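PDB 5ZUU: 30-kDa cleavage and polyadenylation specificity factor 30, which acts in pre-mRNA 3'-end formation and poly(A) site selection within the CPSF complex, its YTH domain here binding m6A-modified RNA. Local coordinates for residues V16-S24 / S134-G145; R69-S79 / S104-F115. All blocks are in the same frame, centred on the assembly; numbering follows the deposited sequence.

Contact 1. Residues V16-S24 / S134-G145; sequences VNRYFVVKS and SRDCQELEPSVG. With nucleotides of chain F.
Glu139 OE1 is held by two groups: Arg18 NE reaches it at 2.8 Å with an N-H...O angle of 165°, and a water that links Tyr19 N and Leu140 O also donates to it. Arg18 NH2 bonds Glu139 OE2 at 2.9 Å, so the guanidinium presents its NE side to the carboxylate, one nitrogen to each oxygen, with the two planes 32° apart. A bend in the arginine at chi3 (70°) brings that edge round to Glu139. The extended Glu139 chain lays CG over one face of Phe20, 4.0 Å from the ring centroid. A leucine in place of Arg18 would probably leave both Glu139 and Glu51, the second carboxylate paired with this guanidinium, without their cationic mate. With no side chain to intervene, Gly145 CA sits over the Tyr19 ring, 4.0 Å from its centroid; Val21 CG2 meets Leu140 CD1 at 3.7 Å. Toward the RNA, Lys23 N donates to Asp136 OD1 (2.9 Å). Asp136 N binds C6 OP2 of chain F and Lys23 NZ binds U7 OP1 of chain F. In the YTH-domain sheet, strand 17-24 carries the short, weakly bonded outermost strand 138-140 roughly antiparallel and pairs in parallel with strand 58-65; helix 46-55 packs on Arg18 and Phe20, and helix 142-154 starts against Tyr19.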
loop_
_atom_site.group_PDB
_atom_site.type_symbol
_atom_site.label_atom_id
_atom_site.label_comp_id
_atom_site.label_asym_id
_atom_site.label_seq_id
_atom_site.Cartn_x
_atom_site.Cartn_y
_atom_site.Cartn_z
ATOM N N VAL A 16 11.180 -6.124 -11.560
ATOM C CA VAL A 16 11.395 -6.866 -10.309
ATOM C C VAL A 16 10.872 -6.052 -9.122
ATOM O O VAL A 16 11.380 -5.019 -8.777
ATOM C CB VAL A 16 12.850 -7.367 -10.161
ATOM C CG1 VAL A 16 13.074 -7.937 -8.755
ATOM C CG2 VAL A 16 13.085 -8.443 -11.238
ATOM N N ASN A 17 9.826 -6.553 -8.498
ATOM C CA ASN A 17 9.177 -5.864 -7.399
ATOM C C ASN A 17 9.356 -6.679 -6.110
ATOM O O ASN A 17 9.517 -7.893 -6.154
ATOM C CB ASN A 17 7.691 -5.779 -7.688
ATOM C CG ASN A 17 7.334 -5.006 -8.940
ATOM O OD1 ASN A 17 8.084 -4.167 -9.478
ATOM N ND2 ASN A 17 6.126 -5.237 -9.373
ATOM N N ARG A 18 9.254 -6.020 -4.959
ATOM C CA ARG A 18 8.997 -6.725 -3.683
ATOM C C ARG A 18 7.724 -6.171 -3.167
ATOM O O ARG A 18 7.381 -4.972 -3.483
ATOM C CB ARG A 18 10.136 -6.471 -2.672
ATOM C CG ARG A 18 11.392 -7.142 -3.140
ATOM C CD ARG A 18 12.602 -6.729 -2.348
ATOM N NE ARG A 18 12.552 -7.280 -0.988
ATOM C CZ ARG A 18 13.509 -7.061 -0.079
ATOM N NH1 ARG A 18 14.548 -6.336 -0.378
ATOM N NH2 ARG A 18 13.431 -7.599 1.122
ATOM N N TYR A 19 7.064 -6.977 -2.339
ATOM C CA TYR A 19 5.712 -6.755 -1.870
ATOM C C TYR A 19 5.642 -6.932 -0.368
ATOM O O TYR A 19 6.130 -7.964 0.155
ATOM C CB TYR A 19 4.751 -7.848 -2.501
ATOM C CG TYR A 19 4.779 -7.846 -3.982
ATOM C CD1 TYR A 19 5.801 -8.498 -4.688
ATOM C CD2 TYR A 19 3.842 -7.130 -4.704
ATOM C CE1 TYR A 19 5.844 -8.458 -6.082
ATOM C CE2 TYR A 19 3.882 -7.095 -6.090
ATOM C CZ TYR A 19 4.885 -7.736 -6.766
ATOM O OH TYR A 19 4.928 -7.662 -8.126
ATOM N N PHE A 20 5.001 -5.959 0.307
ATOM C CA PHE A 20 4.825 -5.973 1.767
ATOM C C PHE A 20 3.378 -5.691 2.077
ATOM O O PHE A 20 2.787 -4.824 1.448
ATOM C CB PHE A 20 5.726 -4.898 2.461
ATOM C CG PHE A 20 7.192 -5.136 2.314
ATOM C CD1 PHE A 20 7.841 -4.856 1.141
ATOM C CD2 PHE A 20 7.937 -5.649 3.354
ATOM C CE1 PHE A 20 9.207 -5.131 0.990
ATOM C CE2 PHE A 20 9.295 -5.917 3.219
ATOM C CZ PHE A 20 9.923 -5.663 2.030
ATOM N N VAL A 21 2.802 -6.423 3.028
ATOM C CA VAL A 21 1.506 -6.070 3.583
ATOM C C VAL A 21 1.692 -4.978 4.628
ATOM O O VAL A 21 2.557 -5.085 5.489
ATOM C CB VAL A 21 0.787 -7.259 4.243
ATOM C CG1 VAL A 21 -0.515 -6.820 4.937
ATOM C CG2 VAL A 21 0.489 -8.324 3.200
ATOM N N VAL A 22 0.930 -3.901 4.504
ATOM C CA VAL A 22 0.961 -2.784 5.393
ATOM C C VAL A 22 -0.380 -2.774 6.096
ATOM O O VAL A 22 -1.427 -2.930 5.446
ATOM C CB VAL A 22 1.144 -1.480 4.612
ATOM C CG1 VAL A 22 0.834 -0.269 5.493
ATOM C CG2 VAL A 22 2.552 -1.434 4.072
ATOM N N LYS A 23 -0.354 -2.702 7.431
ATOM C CA LYS A 23 -1.577 -2.711 8.264
ATOM C C LYS A 23 -1.825 -1.316 8.914
ATOM O O LYS A 23 -0.885 -0.610 9.266
ATOM C CB LYS A 23 -1.490 -3.801 9.329
ATOM C CG LYS A 23 -1.339 -5.239 8.760
ATOM C CD LYS A 23 -2.557 -5.713 7.975
ATOM C CE LYS A 23 -3.843 -5.757 8.769
ATOM N NZ LYS A 23 -4.817 -6.705 8.183
ATOM N N SER A 24 -3.095 -0.894 8.969
ATOM C CA SER A 24 -3.562 0.281 9.755
ATOM C C SER A 24 -4.631 -0.107 10.767
ATOM O O SER A 24 -5.482 -0.961 10.497
ATOM C CB SER A 24 -4.139 1.337 8.835
ATOM O OG SER A 24 -4.449 2.504 9.560
ATOM N N SER A 134 -1.133 -11.492 8.242
ATOM C CA SER A 134 0.024 -10.679 7.913
ATOM C C SER A 134 0.042 -9.510 8.872
ATOM O O SER A 134 -0.936 -8.767 8.943
ATOM C CB SER A 134 -0.052 -10.183 6.464
ATOM O OG SER A 134 0.195 -11.229 5.549
ATOM N N ARG A 135 1.091 -9.417 9.704
ATOM C CA ARG A 135 1.334 -8.224 10.530
ATOM C C ARG A 135 1.834 -7.098 9.655
ATOM O O ARG A 135 2.179 -7.290 8.495
ATOM C CB ARG A 135 2.295 -8.536 11.700
ATOM C CG ARG A 135 1.666 -9.427 12.783
ATOM C CD ARG A 135 2.395 -9.381 14.137
ATOM N NE ARG A 135 1.695 -9.864 15.383
ATOM C CZ ARG A 135 1.489 -11.134 15.638
ATOM N NH1 ARG A 135 0.924 -11.548 16.738
ATOM N NH2 ARG A 135 1.837 -12.029 14.736
ATOM N N ASP A 136 1.922 -5.908 10.236
ATOM C CA ASP A 136 2.375 -4.711 9.530
ATOM C C ASP A 136 3.799 -4.919 9.001
ATOM O O ASP A 136 4.709 -5.313 9.735
ATOM C CB ASP A 136 2.272 -3.525 10.510
ATOM C CG ASP A 136 2.569 -2.160 9.864
ATOM O OD1 ASP A 136 2.163 -1.920 8.695
ATOM O OD2 ASP A 136 3.242 -1.323 10.547
ATOM N N CYS A 137 3.978 -4.647 7.720
ATOM C CA CYS A 137 5.216 -4.772 6.960
ATOM C C CYS A 137 5.765 -6.176 6.835
ATOM O O CYS A 137 6.944 -6.378 6.657
ATOM C CB CYS A 137 6.267 -3.733 7.399
ATOM S SG CYS A 137 5.742 -2.017 7.112
ATOM N N GLN A 138 4.916 -7.164 6.963
ATOM C CA GLN A 138 5.311 -8.534 6.599
ATOM C C GLN A 138 5.560 -8.625 5.068
ATOM O O GLN A 138 4.711 -8.256 4.217
ATOM C CB GLN A 138 4.219 -9.498 7.013
ATOM C CG GLN A 138 4.300 -10.863 6.362
ATOM C CD GLN A 138 5.408 -11.620 7.017
ATOM O OE1 GLN A 138 5.293 -11.917 8.209
ATOM N NE2 GLN A 138 6.511 -11.819 6.307
ATOM N N GLU A 139 6.739 -9.086 4.701
ATOM C CA GLU A 139 7.075 -9.292 3.283
ATOM C C GLU A 139 6.319 -10.501 2.709
ATOM O O GLU A 139 6.197 -11.531 3.367
ATOM C CB GLU A 139 8.604 -9.459 3.063
ATOM C CG GLU A 139 8.933 -9.290 1.574
ATOM C CD GLU A 139 10.367 -9.245 1.170
ATOM O OE1 GLU A 139 10.653 -9.132 -0.053
ATOM O OE2 GLU A 139 11.237 -9.260 2.058
ATOM N N LEU A 140 5.798 -10.359 1.490
ATOM C CA LEU A 140 5.226 -11.469 0.769
ATOM C C LEU A 140 6.338 -12.035 -0.096
ATOM O O LEU A 140 7.062 -11.276 -0.773
ATOM C CB LEU A 140 3.993 -11.031 -0.085
ATOM C CG LEU A 140 2.862 -10.432 0.783
ATOM C CD1 LEU A 140 1.910 -9.547 0.016
ATOM C CD2 LEU A 140 2.052 -11.508 1.450
ATOM N N GLU A 141 6.498 -13.357 -0.046
ATOM C CA GLU A 141 7.310 -14.076 -1.039
ATOM C C GLU A 141 6.879 -13.552 -2.432
ATOM O O GLU A 141 5.677 -13.419 -2.706
ATOM C CB GLU A 141 7.065 -15.594 -0.901
ATOM C CG GLU A 141 8.025 -16.505 -1.688
ATOM C CD GLU A 141 7.884 -16.402 -3.203
ATOM O OE1 GLU A 141 6.763 -16.233 -3.763
ATOM O OE2 GLU A 141 8.935 -16.413 -3.840
ATOM N N PRO A 142 7.830 -13.211 -3.299
ATOM C CA PRO A 142 7.397 -12.253 -4.340
ATOM C C PRO A 142 6.447 -12.782 -5.387
ATOM O O PRO A 142 5.665 -11.999 -5.980
ATOM C CB PRO A 142 8.713 -11.793 -4.984
ATOM C CG PRO A 142 9.770 -12.732 -4.454
ATOM C CD PRO A 142 9.280 -13.182 -3.123
ATOM N N SER A 143 6.514 -14.079 -5.615
ATOM C CA SER A 143 5.533 -14.716 -6.493
ATOM C C SER A 143 4.161 -14.712 -5.873
ATOM O O SER A 143 3.184 -14.472 -6.583
ATOM C CB SER A 143 5.911 -16.155 -6.860
ATOM O OG SER A 143 6.995 -16.138 -7.748
ATOM N N VAL A 144 4.077 -14.903 -4.566
ATOM C CA VAL A 144 2.801 -14.789 -3.898
ATOM C C VAL A 144 2.296 -13.319 -3.868
ATOM O O VAL A 144 1.115 -13.069 -4.039
ATOM C CB VAL A 144 2.895 -15.363 -2.508
ATOM C CG1 VAL A 144 1.628 -15.118 -1.720
ATOM C CG2 VAL A 144 3.157 -16.850 -2.577
ATOM N N GLY A 145 3.201 -12.352 -3.683
ATOM C CA GLY A 145 2.888 -10.929 -3.732
ATOM C C GLY A 145 2.299 -10.480 -5.028
ATOM O O GLY A 145 1.323 -9.761 -5.087
ATOM P P C F 6 -0.517 -5.304 13.418
ATOM O OP1 C F 6 -0.829 -6.128 14.586
ATOM O OP2 C F 6 0.860 -5.326 12.861
ATOM O "O5'" C F 6 -1.482 -5.731 12.205
ATOM C "C5'" C F 6 -2.681 -6.465 12.473
ATOM C "C4'" C F 6 -2.609 -7.833 11.840
ATOM O "O4'" C F 6 -1.578 -8.617 12.486
ATOM C "C3'" C F 6 -3.870 -8.682 11.934
ATOM O "O3'" C F 6 -4.764 -8.321 10.890
ATOM C "C2'" C F 6 -3.302 -10.075 11.787
ATOM O "O2'" C F 6 -3.021 -10.418 10.441
ATOM C "C1'" C F 6 -2.025 -9.956 12.613
ATOM N N1 C F 6 -2.172 -10.258 14.053
ATOM C C2 C F 6 -2.376 -11.589 14.434
ATOM O O2 C F 6 -2.486 -12.453 13.555
ATOM N N3 C F 6 -2.440 -11.901 15.746
ATOM C C4 C F 6 -2.287 -10.944 16.666
ATOM N N4 C F 6 -2.373 -11.297 17.945
ATOM C C5 C F 6 -2.068 -9.576 16.310
ATOM C C6 C F 6 -2.013 -9.283 15.004
ATOM P P U F 7 -6.326 -8.362 11.086
ATOM O OP1 U F 7 -6.915 -7.793 9.885
ATOM O OP2 U F 7 -6.708 -7.833 12.357
ATOM O "O5'" U F 7 -6.681 -9.912 11.125
ATOM C "C5'" U F 7 -6.502 -10.687 9.943
ATOM C "C4'" U F 7 -6.660 -12.139 10.267
ATOM O "O4'" U F 7 -5.672 -12.542 11.247
ATOM C "C3'" U F 7 -7.993 -12.488 10.890
ATOM O "O3'" U F 7 -8.883 -12.764 9.826
ATOM C "C2'" U F 7 -7.672 -13.741 11.669
ATOM O "O2'" U F 7 -7.513 -14.862 10.829
ATOM C "C1'" U F 7 -6.293 -13.397 12.202
ATOM N N1 U F 7 -6.247 -12.745 13.513
ATOM C C2 U F 7 -6.334 -13.541 14.644
ATOM O O2 U F 7 -6.586 -14.741 14.606
ATOM N N3 U F 7 -6.159 -12.871 15.827
ATOM C C4 U F 7 -5.865 -11.535 15.996
ATOM O O4 U F 7 -5.692 -11.093 17.130
ATOM C C5 U F 7 -5.804 -10.779 14.781
ATOM C C6 U F 7 -5.976 -11.399 13.610
HETATM O O HOH W 1 8.587 -9.432 -2.004
HETATM O O HOH W 2 -3.573 -9.009 7.394
#

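Contact 2. Residues R69-S79 / S104-F115; sequences RHFQGCAKMTS and SVKWLKLCELSF. With nucleotides of chain F.
Strands 70-77 and 104-114 run antiparallel, their axes 171° apart, and two beta bulges each shift the register by one residue. Outside the bulges the pairing is regular: Phe71 and Leu113 form a hydrogen-bonded pair in which Leu113 N meets Phe71 O at 2.7 Å, and Lys76 pairs with Lys106 in the same way. At the first bulge Cys111 N reaches Gln72 O from above the carbonyl plane, at 3.0 Å. The second is a classic bulge: Cys74 O accepts from Leu108 N at 2.8 Å and from Lys109 N at 3.3 Å. Gly73 CA lies against Lys109 O, and a CB here would collide with that oxygen and press on Leu110 CD2; its backbone angles would also jam a CB against the preceding carbonyl.

Among the side chains, Ala75 CB lies over the six-membered ring of Trp107, 3.9 Å from its centroid, as a CH-pi contact. Phe71, on the opposite face of the sheet from Ala75, receives the edge of the Phe115 ring in a T-shaped pair with centroids 5.1 Å apart and planes at 67°. One face of the Phe115 ring is itself covered by the peptide link between Arg69 and His70. The bend of Gln72 at chi2 (78°) carries its amide to Glu112, where Gln72 NE2 donates to Glu112 OE1 at 3.2 Å on the syn side, while Gln72 OE1 accepts from Val65 N; Glu112 OE2 has its own salt bridge to Arg27. Just before strand 70-77, the extended Arg69 offers its guanidinium edge to the RNA: NH2 and NH1 both bond OP2 of G9 of chain F, the nearer, NH2, at 2.8 Å. The arrangement is a bulged antiparallel pair in the central mixed sheet of the YTH domain, packed between helices 27-36 and 159-172 on the Trp107 side and helix 142-154 on the Cys74 side, with one end serving RNA phosphate binding.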
loop_
_atom_site.group_PDB
_atom_site.type_symbol
_atom_site.label_atom_id
_atom_site.label_comp_id
_atom_site.label_asym_id
_atom_site.label_seq_id
_atom_site.Cartn_x
_atom_site.Cartn_y
_atom_site.Cartn_z
ATOM N N ARG A 69 -11.462 -7.315 7.385
ATOM C CA ARG A 69 -11.610 -8.593 6.633
ATOM C C ARG A 69 -11.290 -8.366 5.126
ATOM O O ARG A 69 -11.731 -9.136 4.253
ATOM C CB ARG A 69 -13.038 -9.221 6.791
ATOM C CG ARG A 69 -13.437 -9.591 8.189
ATOM C CD ARG A 69 -14.892 -10.018 8.240
ATOM N NE ARG A 69 -15.389 -10.005 9.608
ATOM C CZ ARG A 69 -15.273 -11.013 10.476
ATOM N NH1 ARG A 69 -14.711 -12.170 10.132
ATOM N NH2 ARG A 69 -15.702 -10.870 11.712
ATOM N N HIS A 70 -10.580 -7.296 4.810
ATOM C CA HIS A 70 -10.333 -6.940 3.405
ATOM C C HIS A 70 -8.898 -6.325 3.247
ATOM O O HIS A 70 -8.328 -5.745 4.226
ATOM C CB HIS A 70 -11.365 -5.889 2.900
ATOM C CG HIS A 70 -12.739 -6.422 2.650
ATOM N ND1 HIS A 70 -13.636 -6.689 3.668
ATOM C CD2 HIS A 70 -13.395 -6.679 1.493
ATOM C CE1 HIS A 70 -14.774 -7.114 3.151
ATOM N NE2 HIS A 70 -14.646 -7.129 1.828
ATOM N N PHE A 71 -8.375 -6.420 2.016
ATOM C CA PHE A 71 -7.329 -5.546 1.521
ATOM C C PHE A 71 -7.997 -4.404 0.807
ATOM O O PHE A 71 -8.975 -4.647 0.126
ATOM C CB PHE A 71 -6.383 -6.274 0.576
ATOM C CG PHE A 71 -5.605 -7.398 1.231
ATOM C CD1 PHE A 71 -4.447 -7.135 1.984
ATOM C CD2 PHE A 71 -6.047 -8.736 1.126
ATOM C CE1 PHE A 71 -3.758 -8.184 2.601
ATOM C CE2 PHE A 71 -5.352 -9.798 1.748
ATOM C CZ PHE A 71 -4.219 -9.518 2.478
ATOM N N GLN A 72 -7.430 -3.189 0.908
ATOM C CA GLN A 72 -7.985 -1.986 0.327
ATOM C C GLN A 72 -7.196 -1.435 -0.867
ATOM O O GLN A 72 -7.591 -0.421 -1.509
ATOM C CB GLN A 72 -8.080 -0.892 1.372
ATOM C CG GLN A 72 -9.211 -0.987 2.342
ATOM C CD GLN A 72 -9.002 -2.007 3.464
ATOM O OE1 GLN A 72 -7.900 -2.199 3.937
ATOM N NE2 GLN A 72 -10.055 -2.660 3.863
ATOM N N GLY A 73 -6.069 -2.021 -1.211
ATOM C CA GLY A 73 -5.309 -1.515 -2.385
ATOM C C GLY A 73 -3.835 -1.695 -2.255
ATOM O O GLY A 73 -3.367 -2.373 -1.301
ATOM N N CYS A 74 -3.117 -1.096 -3.196
ATOM C CA CYS A 74 -1.691 -1.158 -3.260
ATOM C C CYS A 74 -1.127 0.180 -3.757
ATOM O O CYS A 74 -1.781 0.907 -4.502
ATOM C CB CYS A 74 -1.198 -2.370 -4.070
ATOM S SG CYS A 74 -1.478 -2.353 -5.833
ATOM N N ALA A 75 0.039 0.509 -3.196
ATOM C CA ALA A 75 0.810 1.736 -3.473
ATOM C C ALA A 75 2.238 1.384 -3.718
ATOM O O ALA A 75 2.701 0.348 -3.281
ATOM C CB ALA A 75 0.686 2.708 -2.299
ATOM N N LYS A 76 2.914 2.198 -4.502
ATOM C CA LYS A 76 4.324 2.127 -4.640
ATOM C C LYS A 76 4.961 3.061 -3.589
ATOM O O LYS A 76 4.537 4.208 -3.450
ATOM C CB LYS A 76 4.734 2.630 -6.028
ATOM C CG LYS A 76 6.217 2.612 -6.250
ATOM C CD LYS A 76 6.501 3.135 -7.627
ATOM C CE LYS A 76 7.829 3.800 -7.705
ATOM N NZ LYS A 76 8.868 2.808 -7.989
ATOM N N MET A 77 5.965 2.569 -2.875
ATOM C CA MET A 77 6.792 3.409 -2.004
ATOM C C MET A 77 7.611 4.328 -2.908
ATOM O O MET A 77 8.384 3.850 -3.687
ATOM C CB MET A 77 7.688 2.519 -1.183
ATOM C CG MET A 77 8.523 3.210 -0.140
ATOM S SD MET A 77 9.490 2.009 0.774
ATOM C CE MET A 77 10.426 3.140 1.831
ATOM N N THR A 78 7.427 5.632 -2.863
ATOM C CA THR A 78 8.179 6.501 -3.793
ATOM C C THR A 78 9.223 7.373 -3.184
ATOM O O THR A 78 9.868 8.084 -3.925
ATOM C CB THR A 78 7.236 7.399 -4.568
ATOM O OG1 THR A 78 6.399 8.061 -3.652
ATOM C CG2 THR A 78 6.307 6.555 -5.428
ATOM N N SER A 79 9.420 7.357 -1.866
ATOM C CA SER A 79 10.652 7.919 -1.338
ATOM C C SER A 79 11.228 6.994 -0.266
ATOM O O SER A 79 10.519 6.198 0.330
ATOM C CB SER A 79 10.470 9.335 -0.785
ATOM O OG SER A 79 9.711 9.292 0.409
ATOM N N SER A 104 6.725 9.230 0.963
ATOM C CA SER A 104 5.805 9.266 -0.172
ATOM C C SER A 104 5.368 7.897 -0.617
ATOM O O SER A 104 6.168 6.945 -0.666
ATOM C CB SER A 104 6.480 9.835 -1.430
ATOM O OG SER A 104 6.927 11.089 -1.146
ATOM N N VAL A 105 4.123 7.846 -1.037
ATOM C CA VAL A 105 3.585 6.692 -1.723
ATOM C C VAL A 105 2.735 7.215 -2.875
ATOM O O VAL A 105 2.259 8.326 -2.818
ATOM C CB VAL A 105 2.805 5.725 -0.794
ATOM C CG1 VAL A 105 3.679 5.268 0.307
ATOM C CG2 VAL A 105 1.564 6.366 -0.195
ATOM N N LYS A 106 2.599 6.399 -3.913
ATOM C CA LYS A 106 1.673 6.632 -5.015
ATOM C C LYS A 106 0.699 5.478 -5.036
ATOM O O LYS A 106 1.095 4.338 -5.274
ATOM C CB LYS A 106 2.457 6.655 -6.268
ATOM C CG LYS A 106 1.697 6.630 -7.581
ATOM C CD LYS A 106 2.767 6.801 -8.664
ATOM C CE LYS A 106 2.444 6.150 -9.982
ATOM N NZ LYS A 106 1.824 7.183 -10.826
ATOM N N TRP A 107 -0.568 5.791 -4.801
ATOM C CA TRP A 107 -1.631 4.806 -4.824
ATOM C C TRP A 107 -1.869 4.303 -6.229
ATOM O O TRP A 107 -2.021 5.078 -7.149
ATOM C CB TRP A 107 -2.880 5.409 -4.212
ATOM C CG TRP A 107 -2.741 5.454 -2.754
ATOM C CD1 TRP A 107 -2.344 6.531 -1.983
ATOM C CD2 TRP A 107 -2.783 4.336 -1.875
ATOM N NE1 TRP A 107 -2.234 6.159 -0.669
ATOM C CE2 TRP A 107 -2.523 4.832 -0.557
ATOM C CE3 TRP A 107 -3.115 2.994 -2.041
ATOM C CZ2 TRP A 107 -2.541 4.023 0.564
ATOM C CZ3 TRP A 107 -3.159 2.187 -0.914
ATOM C CH2 TRP A 107 -2.831 2.696 0.373
ATOM N N LEU A 108 -1.746 2.993 -6.408
ATOM C CA LEU A 108 -1.855 2.405 -7.734
ATOM C C LEU A 108 -3.287 1.932 -7.975
ATOM O O LEU A 108 -3.844 2.242 -9.012
ATOM C CB LEU A 108 -0.832 1.325 -7.942
ATOM C CG LEU A 108 0.582 1.796 -7.669
ATOM C CD1 LEU A 108 1.482 0.563 -7.566
ATOM C CD2 LEU A 108 1.113 2.790 -8.712
ATOM N N LYS A 109 -3.878 1.246 -7.010
ATOM C CA LYS A 109 -5.127 0.649 -7.120
ATOM C C LYS A 109 -5.796 0.670 -5.778
ATOM O O LYS A 109 -5.227 0.251 -4.766
ATOM C CB LYS A 109 -4.964 -0.820 -7.525
ATOM C CG LYS A 109 -6.265 -1.643 -7.620
ATOM C CD LYS A 109 -7.129 -1.198 -8.807
ATOM C CE LYS A 109 -8.520 -1.815 -8.728
ATOM N NZ LYS A 109 -9.441 -1.637 -9.930
ATOM N N LEU A 110 -7.004 1.153 -5.758
ATOM C CA LEU A 110 -7.842 1.164 -4.571
ATOM C C LEU A 110 -9.143 0.406 -4.796
ATOM O O LEU A 110 -9.814 0.626 -5.819
ATOM C CB LEU A 110 -8.149 2.641 -4.273
ATOM C CG LEU A 110 -6.910 3.244 -3.615
ATOM C CD1 LEU A 110 -6.783 4.763 -3.879
ATOM C CD2 LEU A 110 -6.851 2.871 -2.130
ATOM N N CYS A 111 -9.490 -0.474 -3.878
ATOM C CA CYS A 111 -10.589 -1.423 -4.088
ATOM C C CYS A 111 -10.925 -2.093 -2.749
ATOM O O CYS A 111 -10.386 -1.663 -1.775
ATOM C CB CYS A 111 -10.130 -2.457 -5.104
ATOM S SG CYS A 111 -8.778 -3.549 -4.502
ATOM N N GLU A 112 -11.860 -3.040 -2.665
ATOM C CA GLU A 112 -12.090 -3.800 -1.451
ATOM C C GLU A 112 -11.975 -5.265 -1.788
ATOM O O GLU A 112 -12.879 -5.839 -2.416
ATOM C CB GLU A 112 -13.464 -3.544 -0.813
ATOM C CG GLU A 112 -13.666 -2.167 -0.169
ATOM C CD GLU A 112 -12.877 -1.956 1.162
ATOM O OE1 GLU A 112 -12.500 -2.932 1.871
ATOM O OE2 GLU A 112 -12.672 -0.778 1.523
ATOM N N LEU A 113 -10.861 -5.875 -1.417
ATOM C CA LEU A 113 -10.622 -7.253 -1.763
ATOM C C LEU A 113 -10.823 -8.096 -0.501
ATOM O O LEU A 113 -10.057 -8.038 0.471
ATOM C CB LEU A 113 -9.222 -7.427 -2.296
ATOM C CG LEU A 113 -8.797 -8.878 -2.577
ATOM C CD1 LEU A 113 -9.569 -9.434 -3.761
ATOM C CD2 LEU A 113 -7.302 -8.925 -2.879
ATOM N N SER A 114 -11.901 -8.835 -0.488
ATOM C CA SER A 114 -12.222 -9.714 0.629
ATOM C C SER A 114 -11.178 -10.804 0.837
ATOM O O SER A 114 -10.656 -11.365 -0.124
ATOM C CB SER A 114 -13.573 -10.398 0.324
ATOM O OG SER A 114 -13.777 -11.440 1.230
ATOM N N PHE A 115 -10.898 -11.105 2.096
ATOM C CA PHE A 115 -9.979 -12.175 2.500
ATOM C C PHE A 115 -10.476 -13.561 2.023
ATOM O O PHE A 115 -9.672 -14.468 1.785
ATOM C CB PHE A 115 -9.780 -12.231 4.050
ATOM C CG PHE A 115 -9.003 -11.066 4.670
ATOM C CD1 PHE A 115 -8.195 -10.225 3.942
ATOM C CD2 PHE A 115 -9.056 -10.851 6.072
ATOM C CE1 PHE A 115 -7.514 -9.171 4.542
ATOM C CE2 PHE A 115 -8.353 -9.795 6.657
ATOM C CZ PHE A 115 -7.572 -8.979 5.890
ATOM P P A F 8 -10.368 -12.282 9.887
ATOM O OP1 A F 8 -10.960 -12.518 8.531
ATOM O OP2 A F 8 -10.433 -10.930 10.497
ATOM O "O5'" A F 8 -11.040 -13.492 10.641
ATOM C "C5'" A F 8 -11.262 -13.397 11.977
ATOM C "C4'" A F 8 -11.347 -14.773 12.553
ATOM O "O4'" A F 8 -10.096 -15.048 13.233
ATOM C "C3'" A F 8 -12.440 -14.816 13.612
ATOM O "O3'" A F 8 -13.618 -15.358 13.038
ATOM C "C2'" A F 8 -11.770 -15.485 14.792
ATOM O "O2'" A F 8 -11.727 -16.903 14.752
ATOM C "C1'" A F 8 -10.329 -15.010 14.621
ATOM N N9 A F 8 -9.957 -13.693 15.187
ATOM C C8 A F 8 -9.636 -12.476 14.618
ATOM N N7 A F 8 -9.251 -11.571 15.486
ATOM C C5 A F 8 -9.318 -12.231 16.704
ATOM C C6 A F 8 -9.022 -11.827 18.011
ATOM N N6 A F 8 -8.603 -10.602 18.327
ATOM N N1 A F 8 -9.215 -12.722 19.004
ATOM C C2 A F 8 -9.631 -13.957 18.686
ATOM N N3 A F 8 -9.930 -14.461 17.495
ATOM C C4 A F 8 -9.743 -13.541 16.534
ATOM P P G F 9 -14.967 -14.670 13.360
ATOM O OP1 G F 9 -16.050 -15.487 12.774
ATOM O OP2 G F 9 -14.871 -13.234 13.051
ATOM O "O5'" G F 9 -15.027 -14.843 14.936
ATOM C "C5'" G F 9 -15.989 -14.114 15.706
ATOM C "C4'" G F 9 -15.912 -14.628 17.112
ATOM O "O4'" G F 9 -14.497 -14.714 17.446
ATOM C "C3'" G F 9 -16.562 -13.770 18.193
ATOM O "O3'" G F 9 -17.895 -14.180 18.548
ATOM C "C2'" G F 9 -15.685 -14.076 19.391
ATOM O "O2'" G F 9 -16.412 -15.233 19.861
ATOM C "C1'" G F 9 -14.285 -14.166 18.729
ATOM N N9 G F 9 -13.504 -12.919 18.602
ATOM C C8 G F 9 -13.282 -12.148 17.482
ATOM N N7 G F 9 -12.570 -11.080 17.727
ATOM C C5 G F 9 -12.288 -11.157 19.084
ATOM C C6 G F 9 -11.588 -10.262 19.938
ATOM O O6 G F 9 -11.013 -9.214 19.651
ATOM N N1 G F 9 -11.549 -10.727 21.244
ATOM C C2 G F 9 -12.126 -11.886 21.683
ATOM N N2 G F 9 -11.991 -12.156 22.987
ATOM N N3 G F 9 -12.812 -12.708 20.916
ATOM C C4 G F 9 -12.848 -12.292 19.636
HETATM O O HOH W 3 -13.334 -11.476 3.952
HETATM O O HOH W 4 4.755 9.785 -4.653
#

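Overall arrangement
Contact 1 and contact 2 belong to the same mixed sheet, their centres 11 Å apart, with strand 58-65 running between strand 17-24 and strand 70-77. They touch directly at two points: Val21 CG1 lies 4.2 Å from Phe71 CE1, and Lys23 NZ lies 4.2 Å from Phe115 CZ. The first is apolar packing within the fold; the second lies at the end that receives chain F. Contact 1 handles C6 and the phosphate of U7; farther along the RNA, contact 2 bonds the G9 phosphate through Arg69 and packs near that of A8. Lys23, Ser24, Asp136 and Phe115 also pack on a modified group, probably the m6A nucleotide, which would make the two contacts parts of one RNA-binding surface.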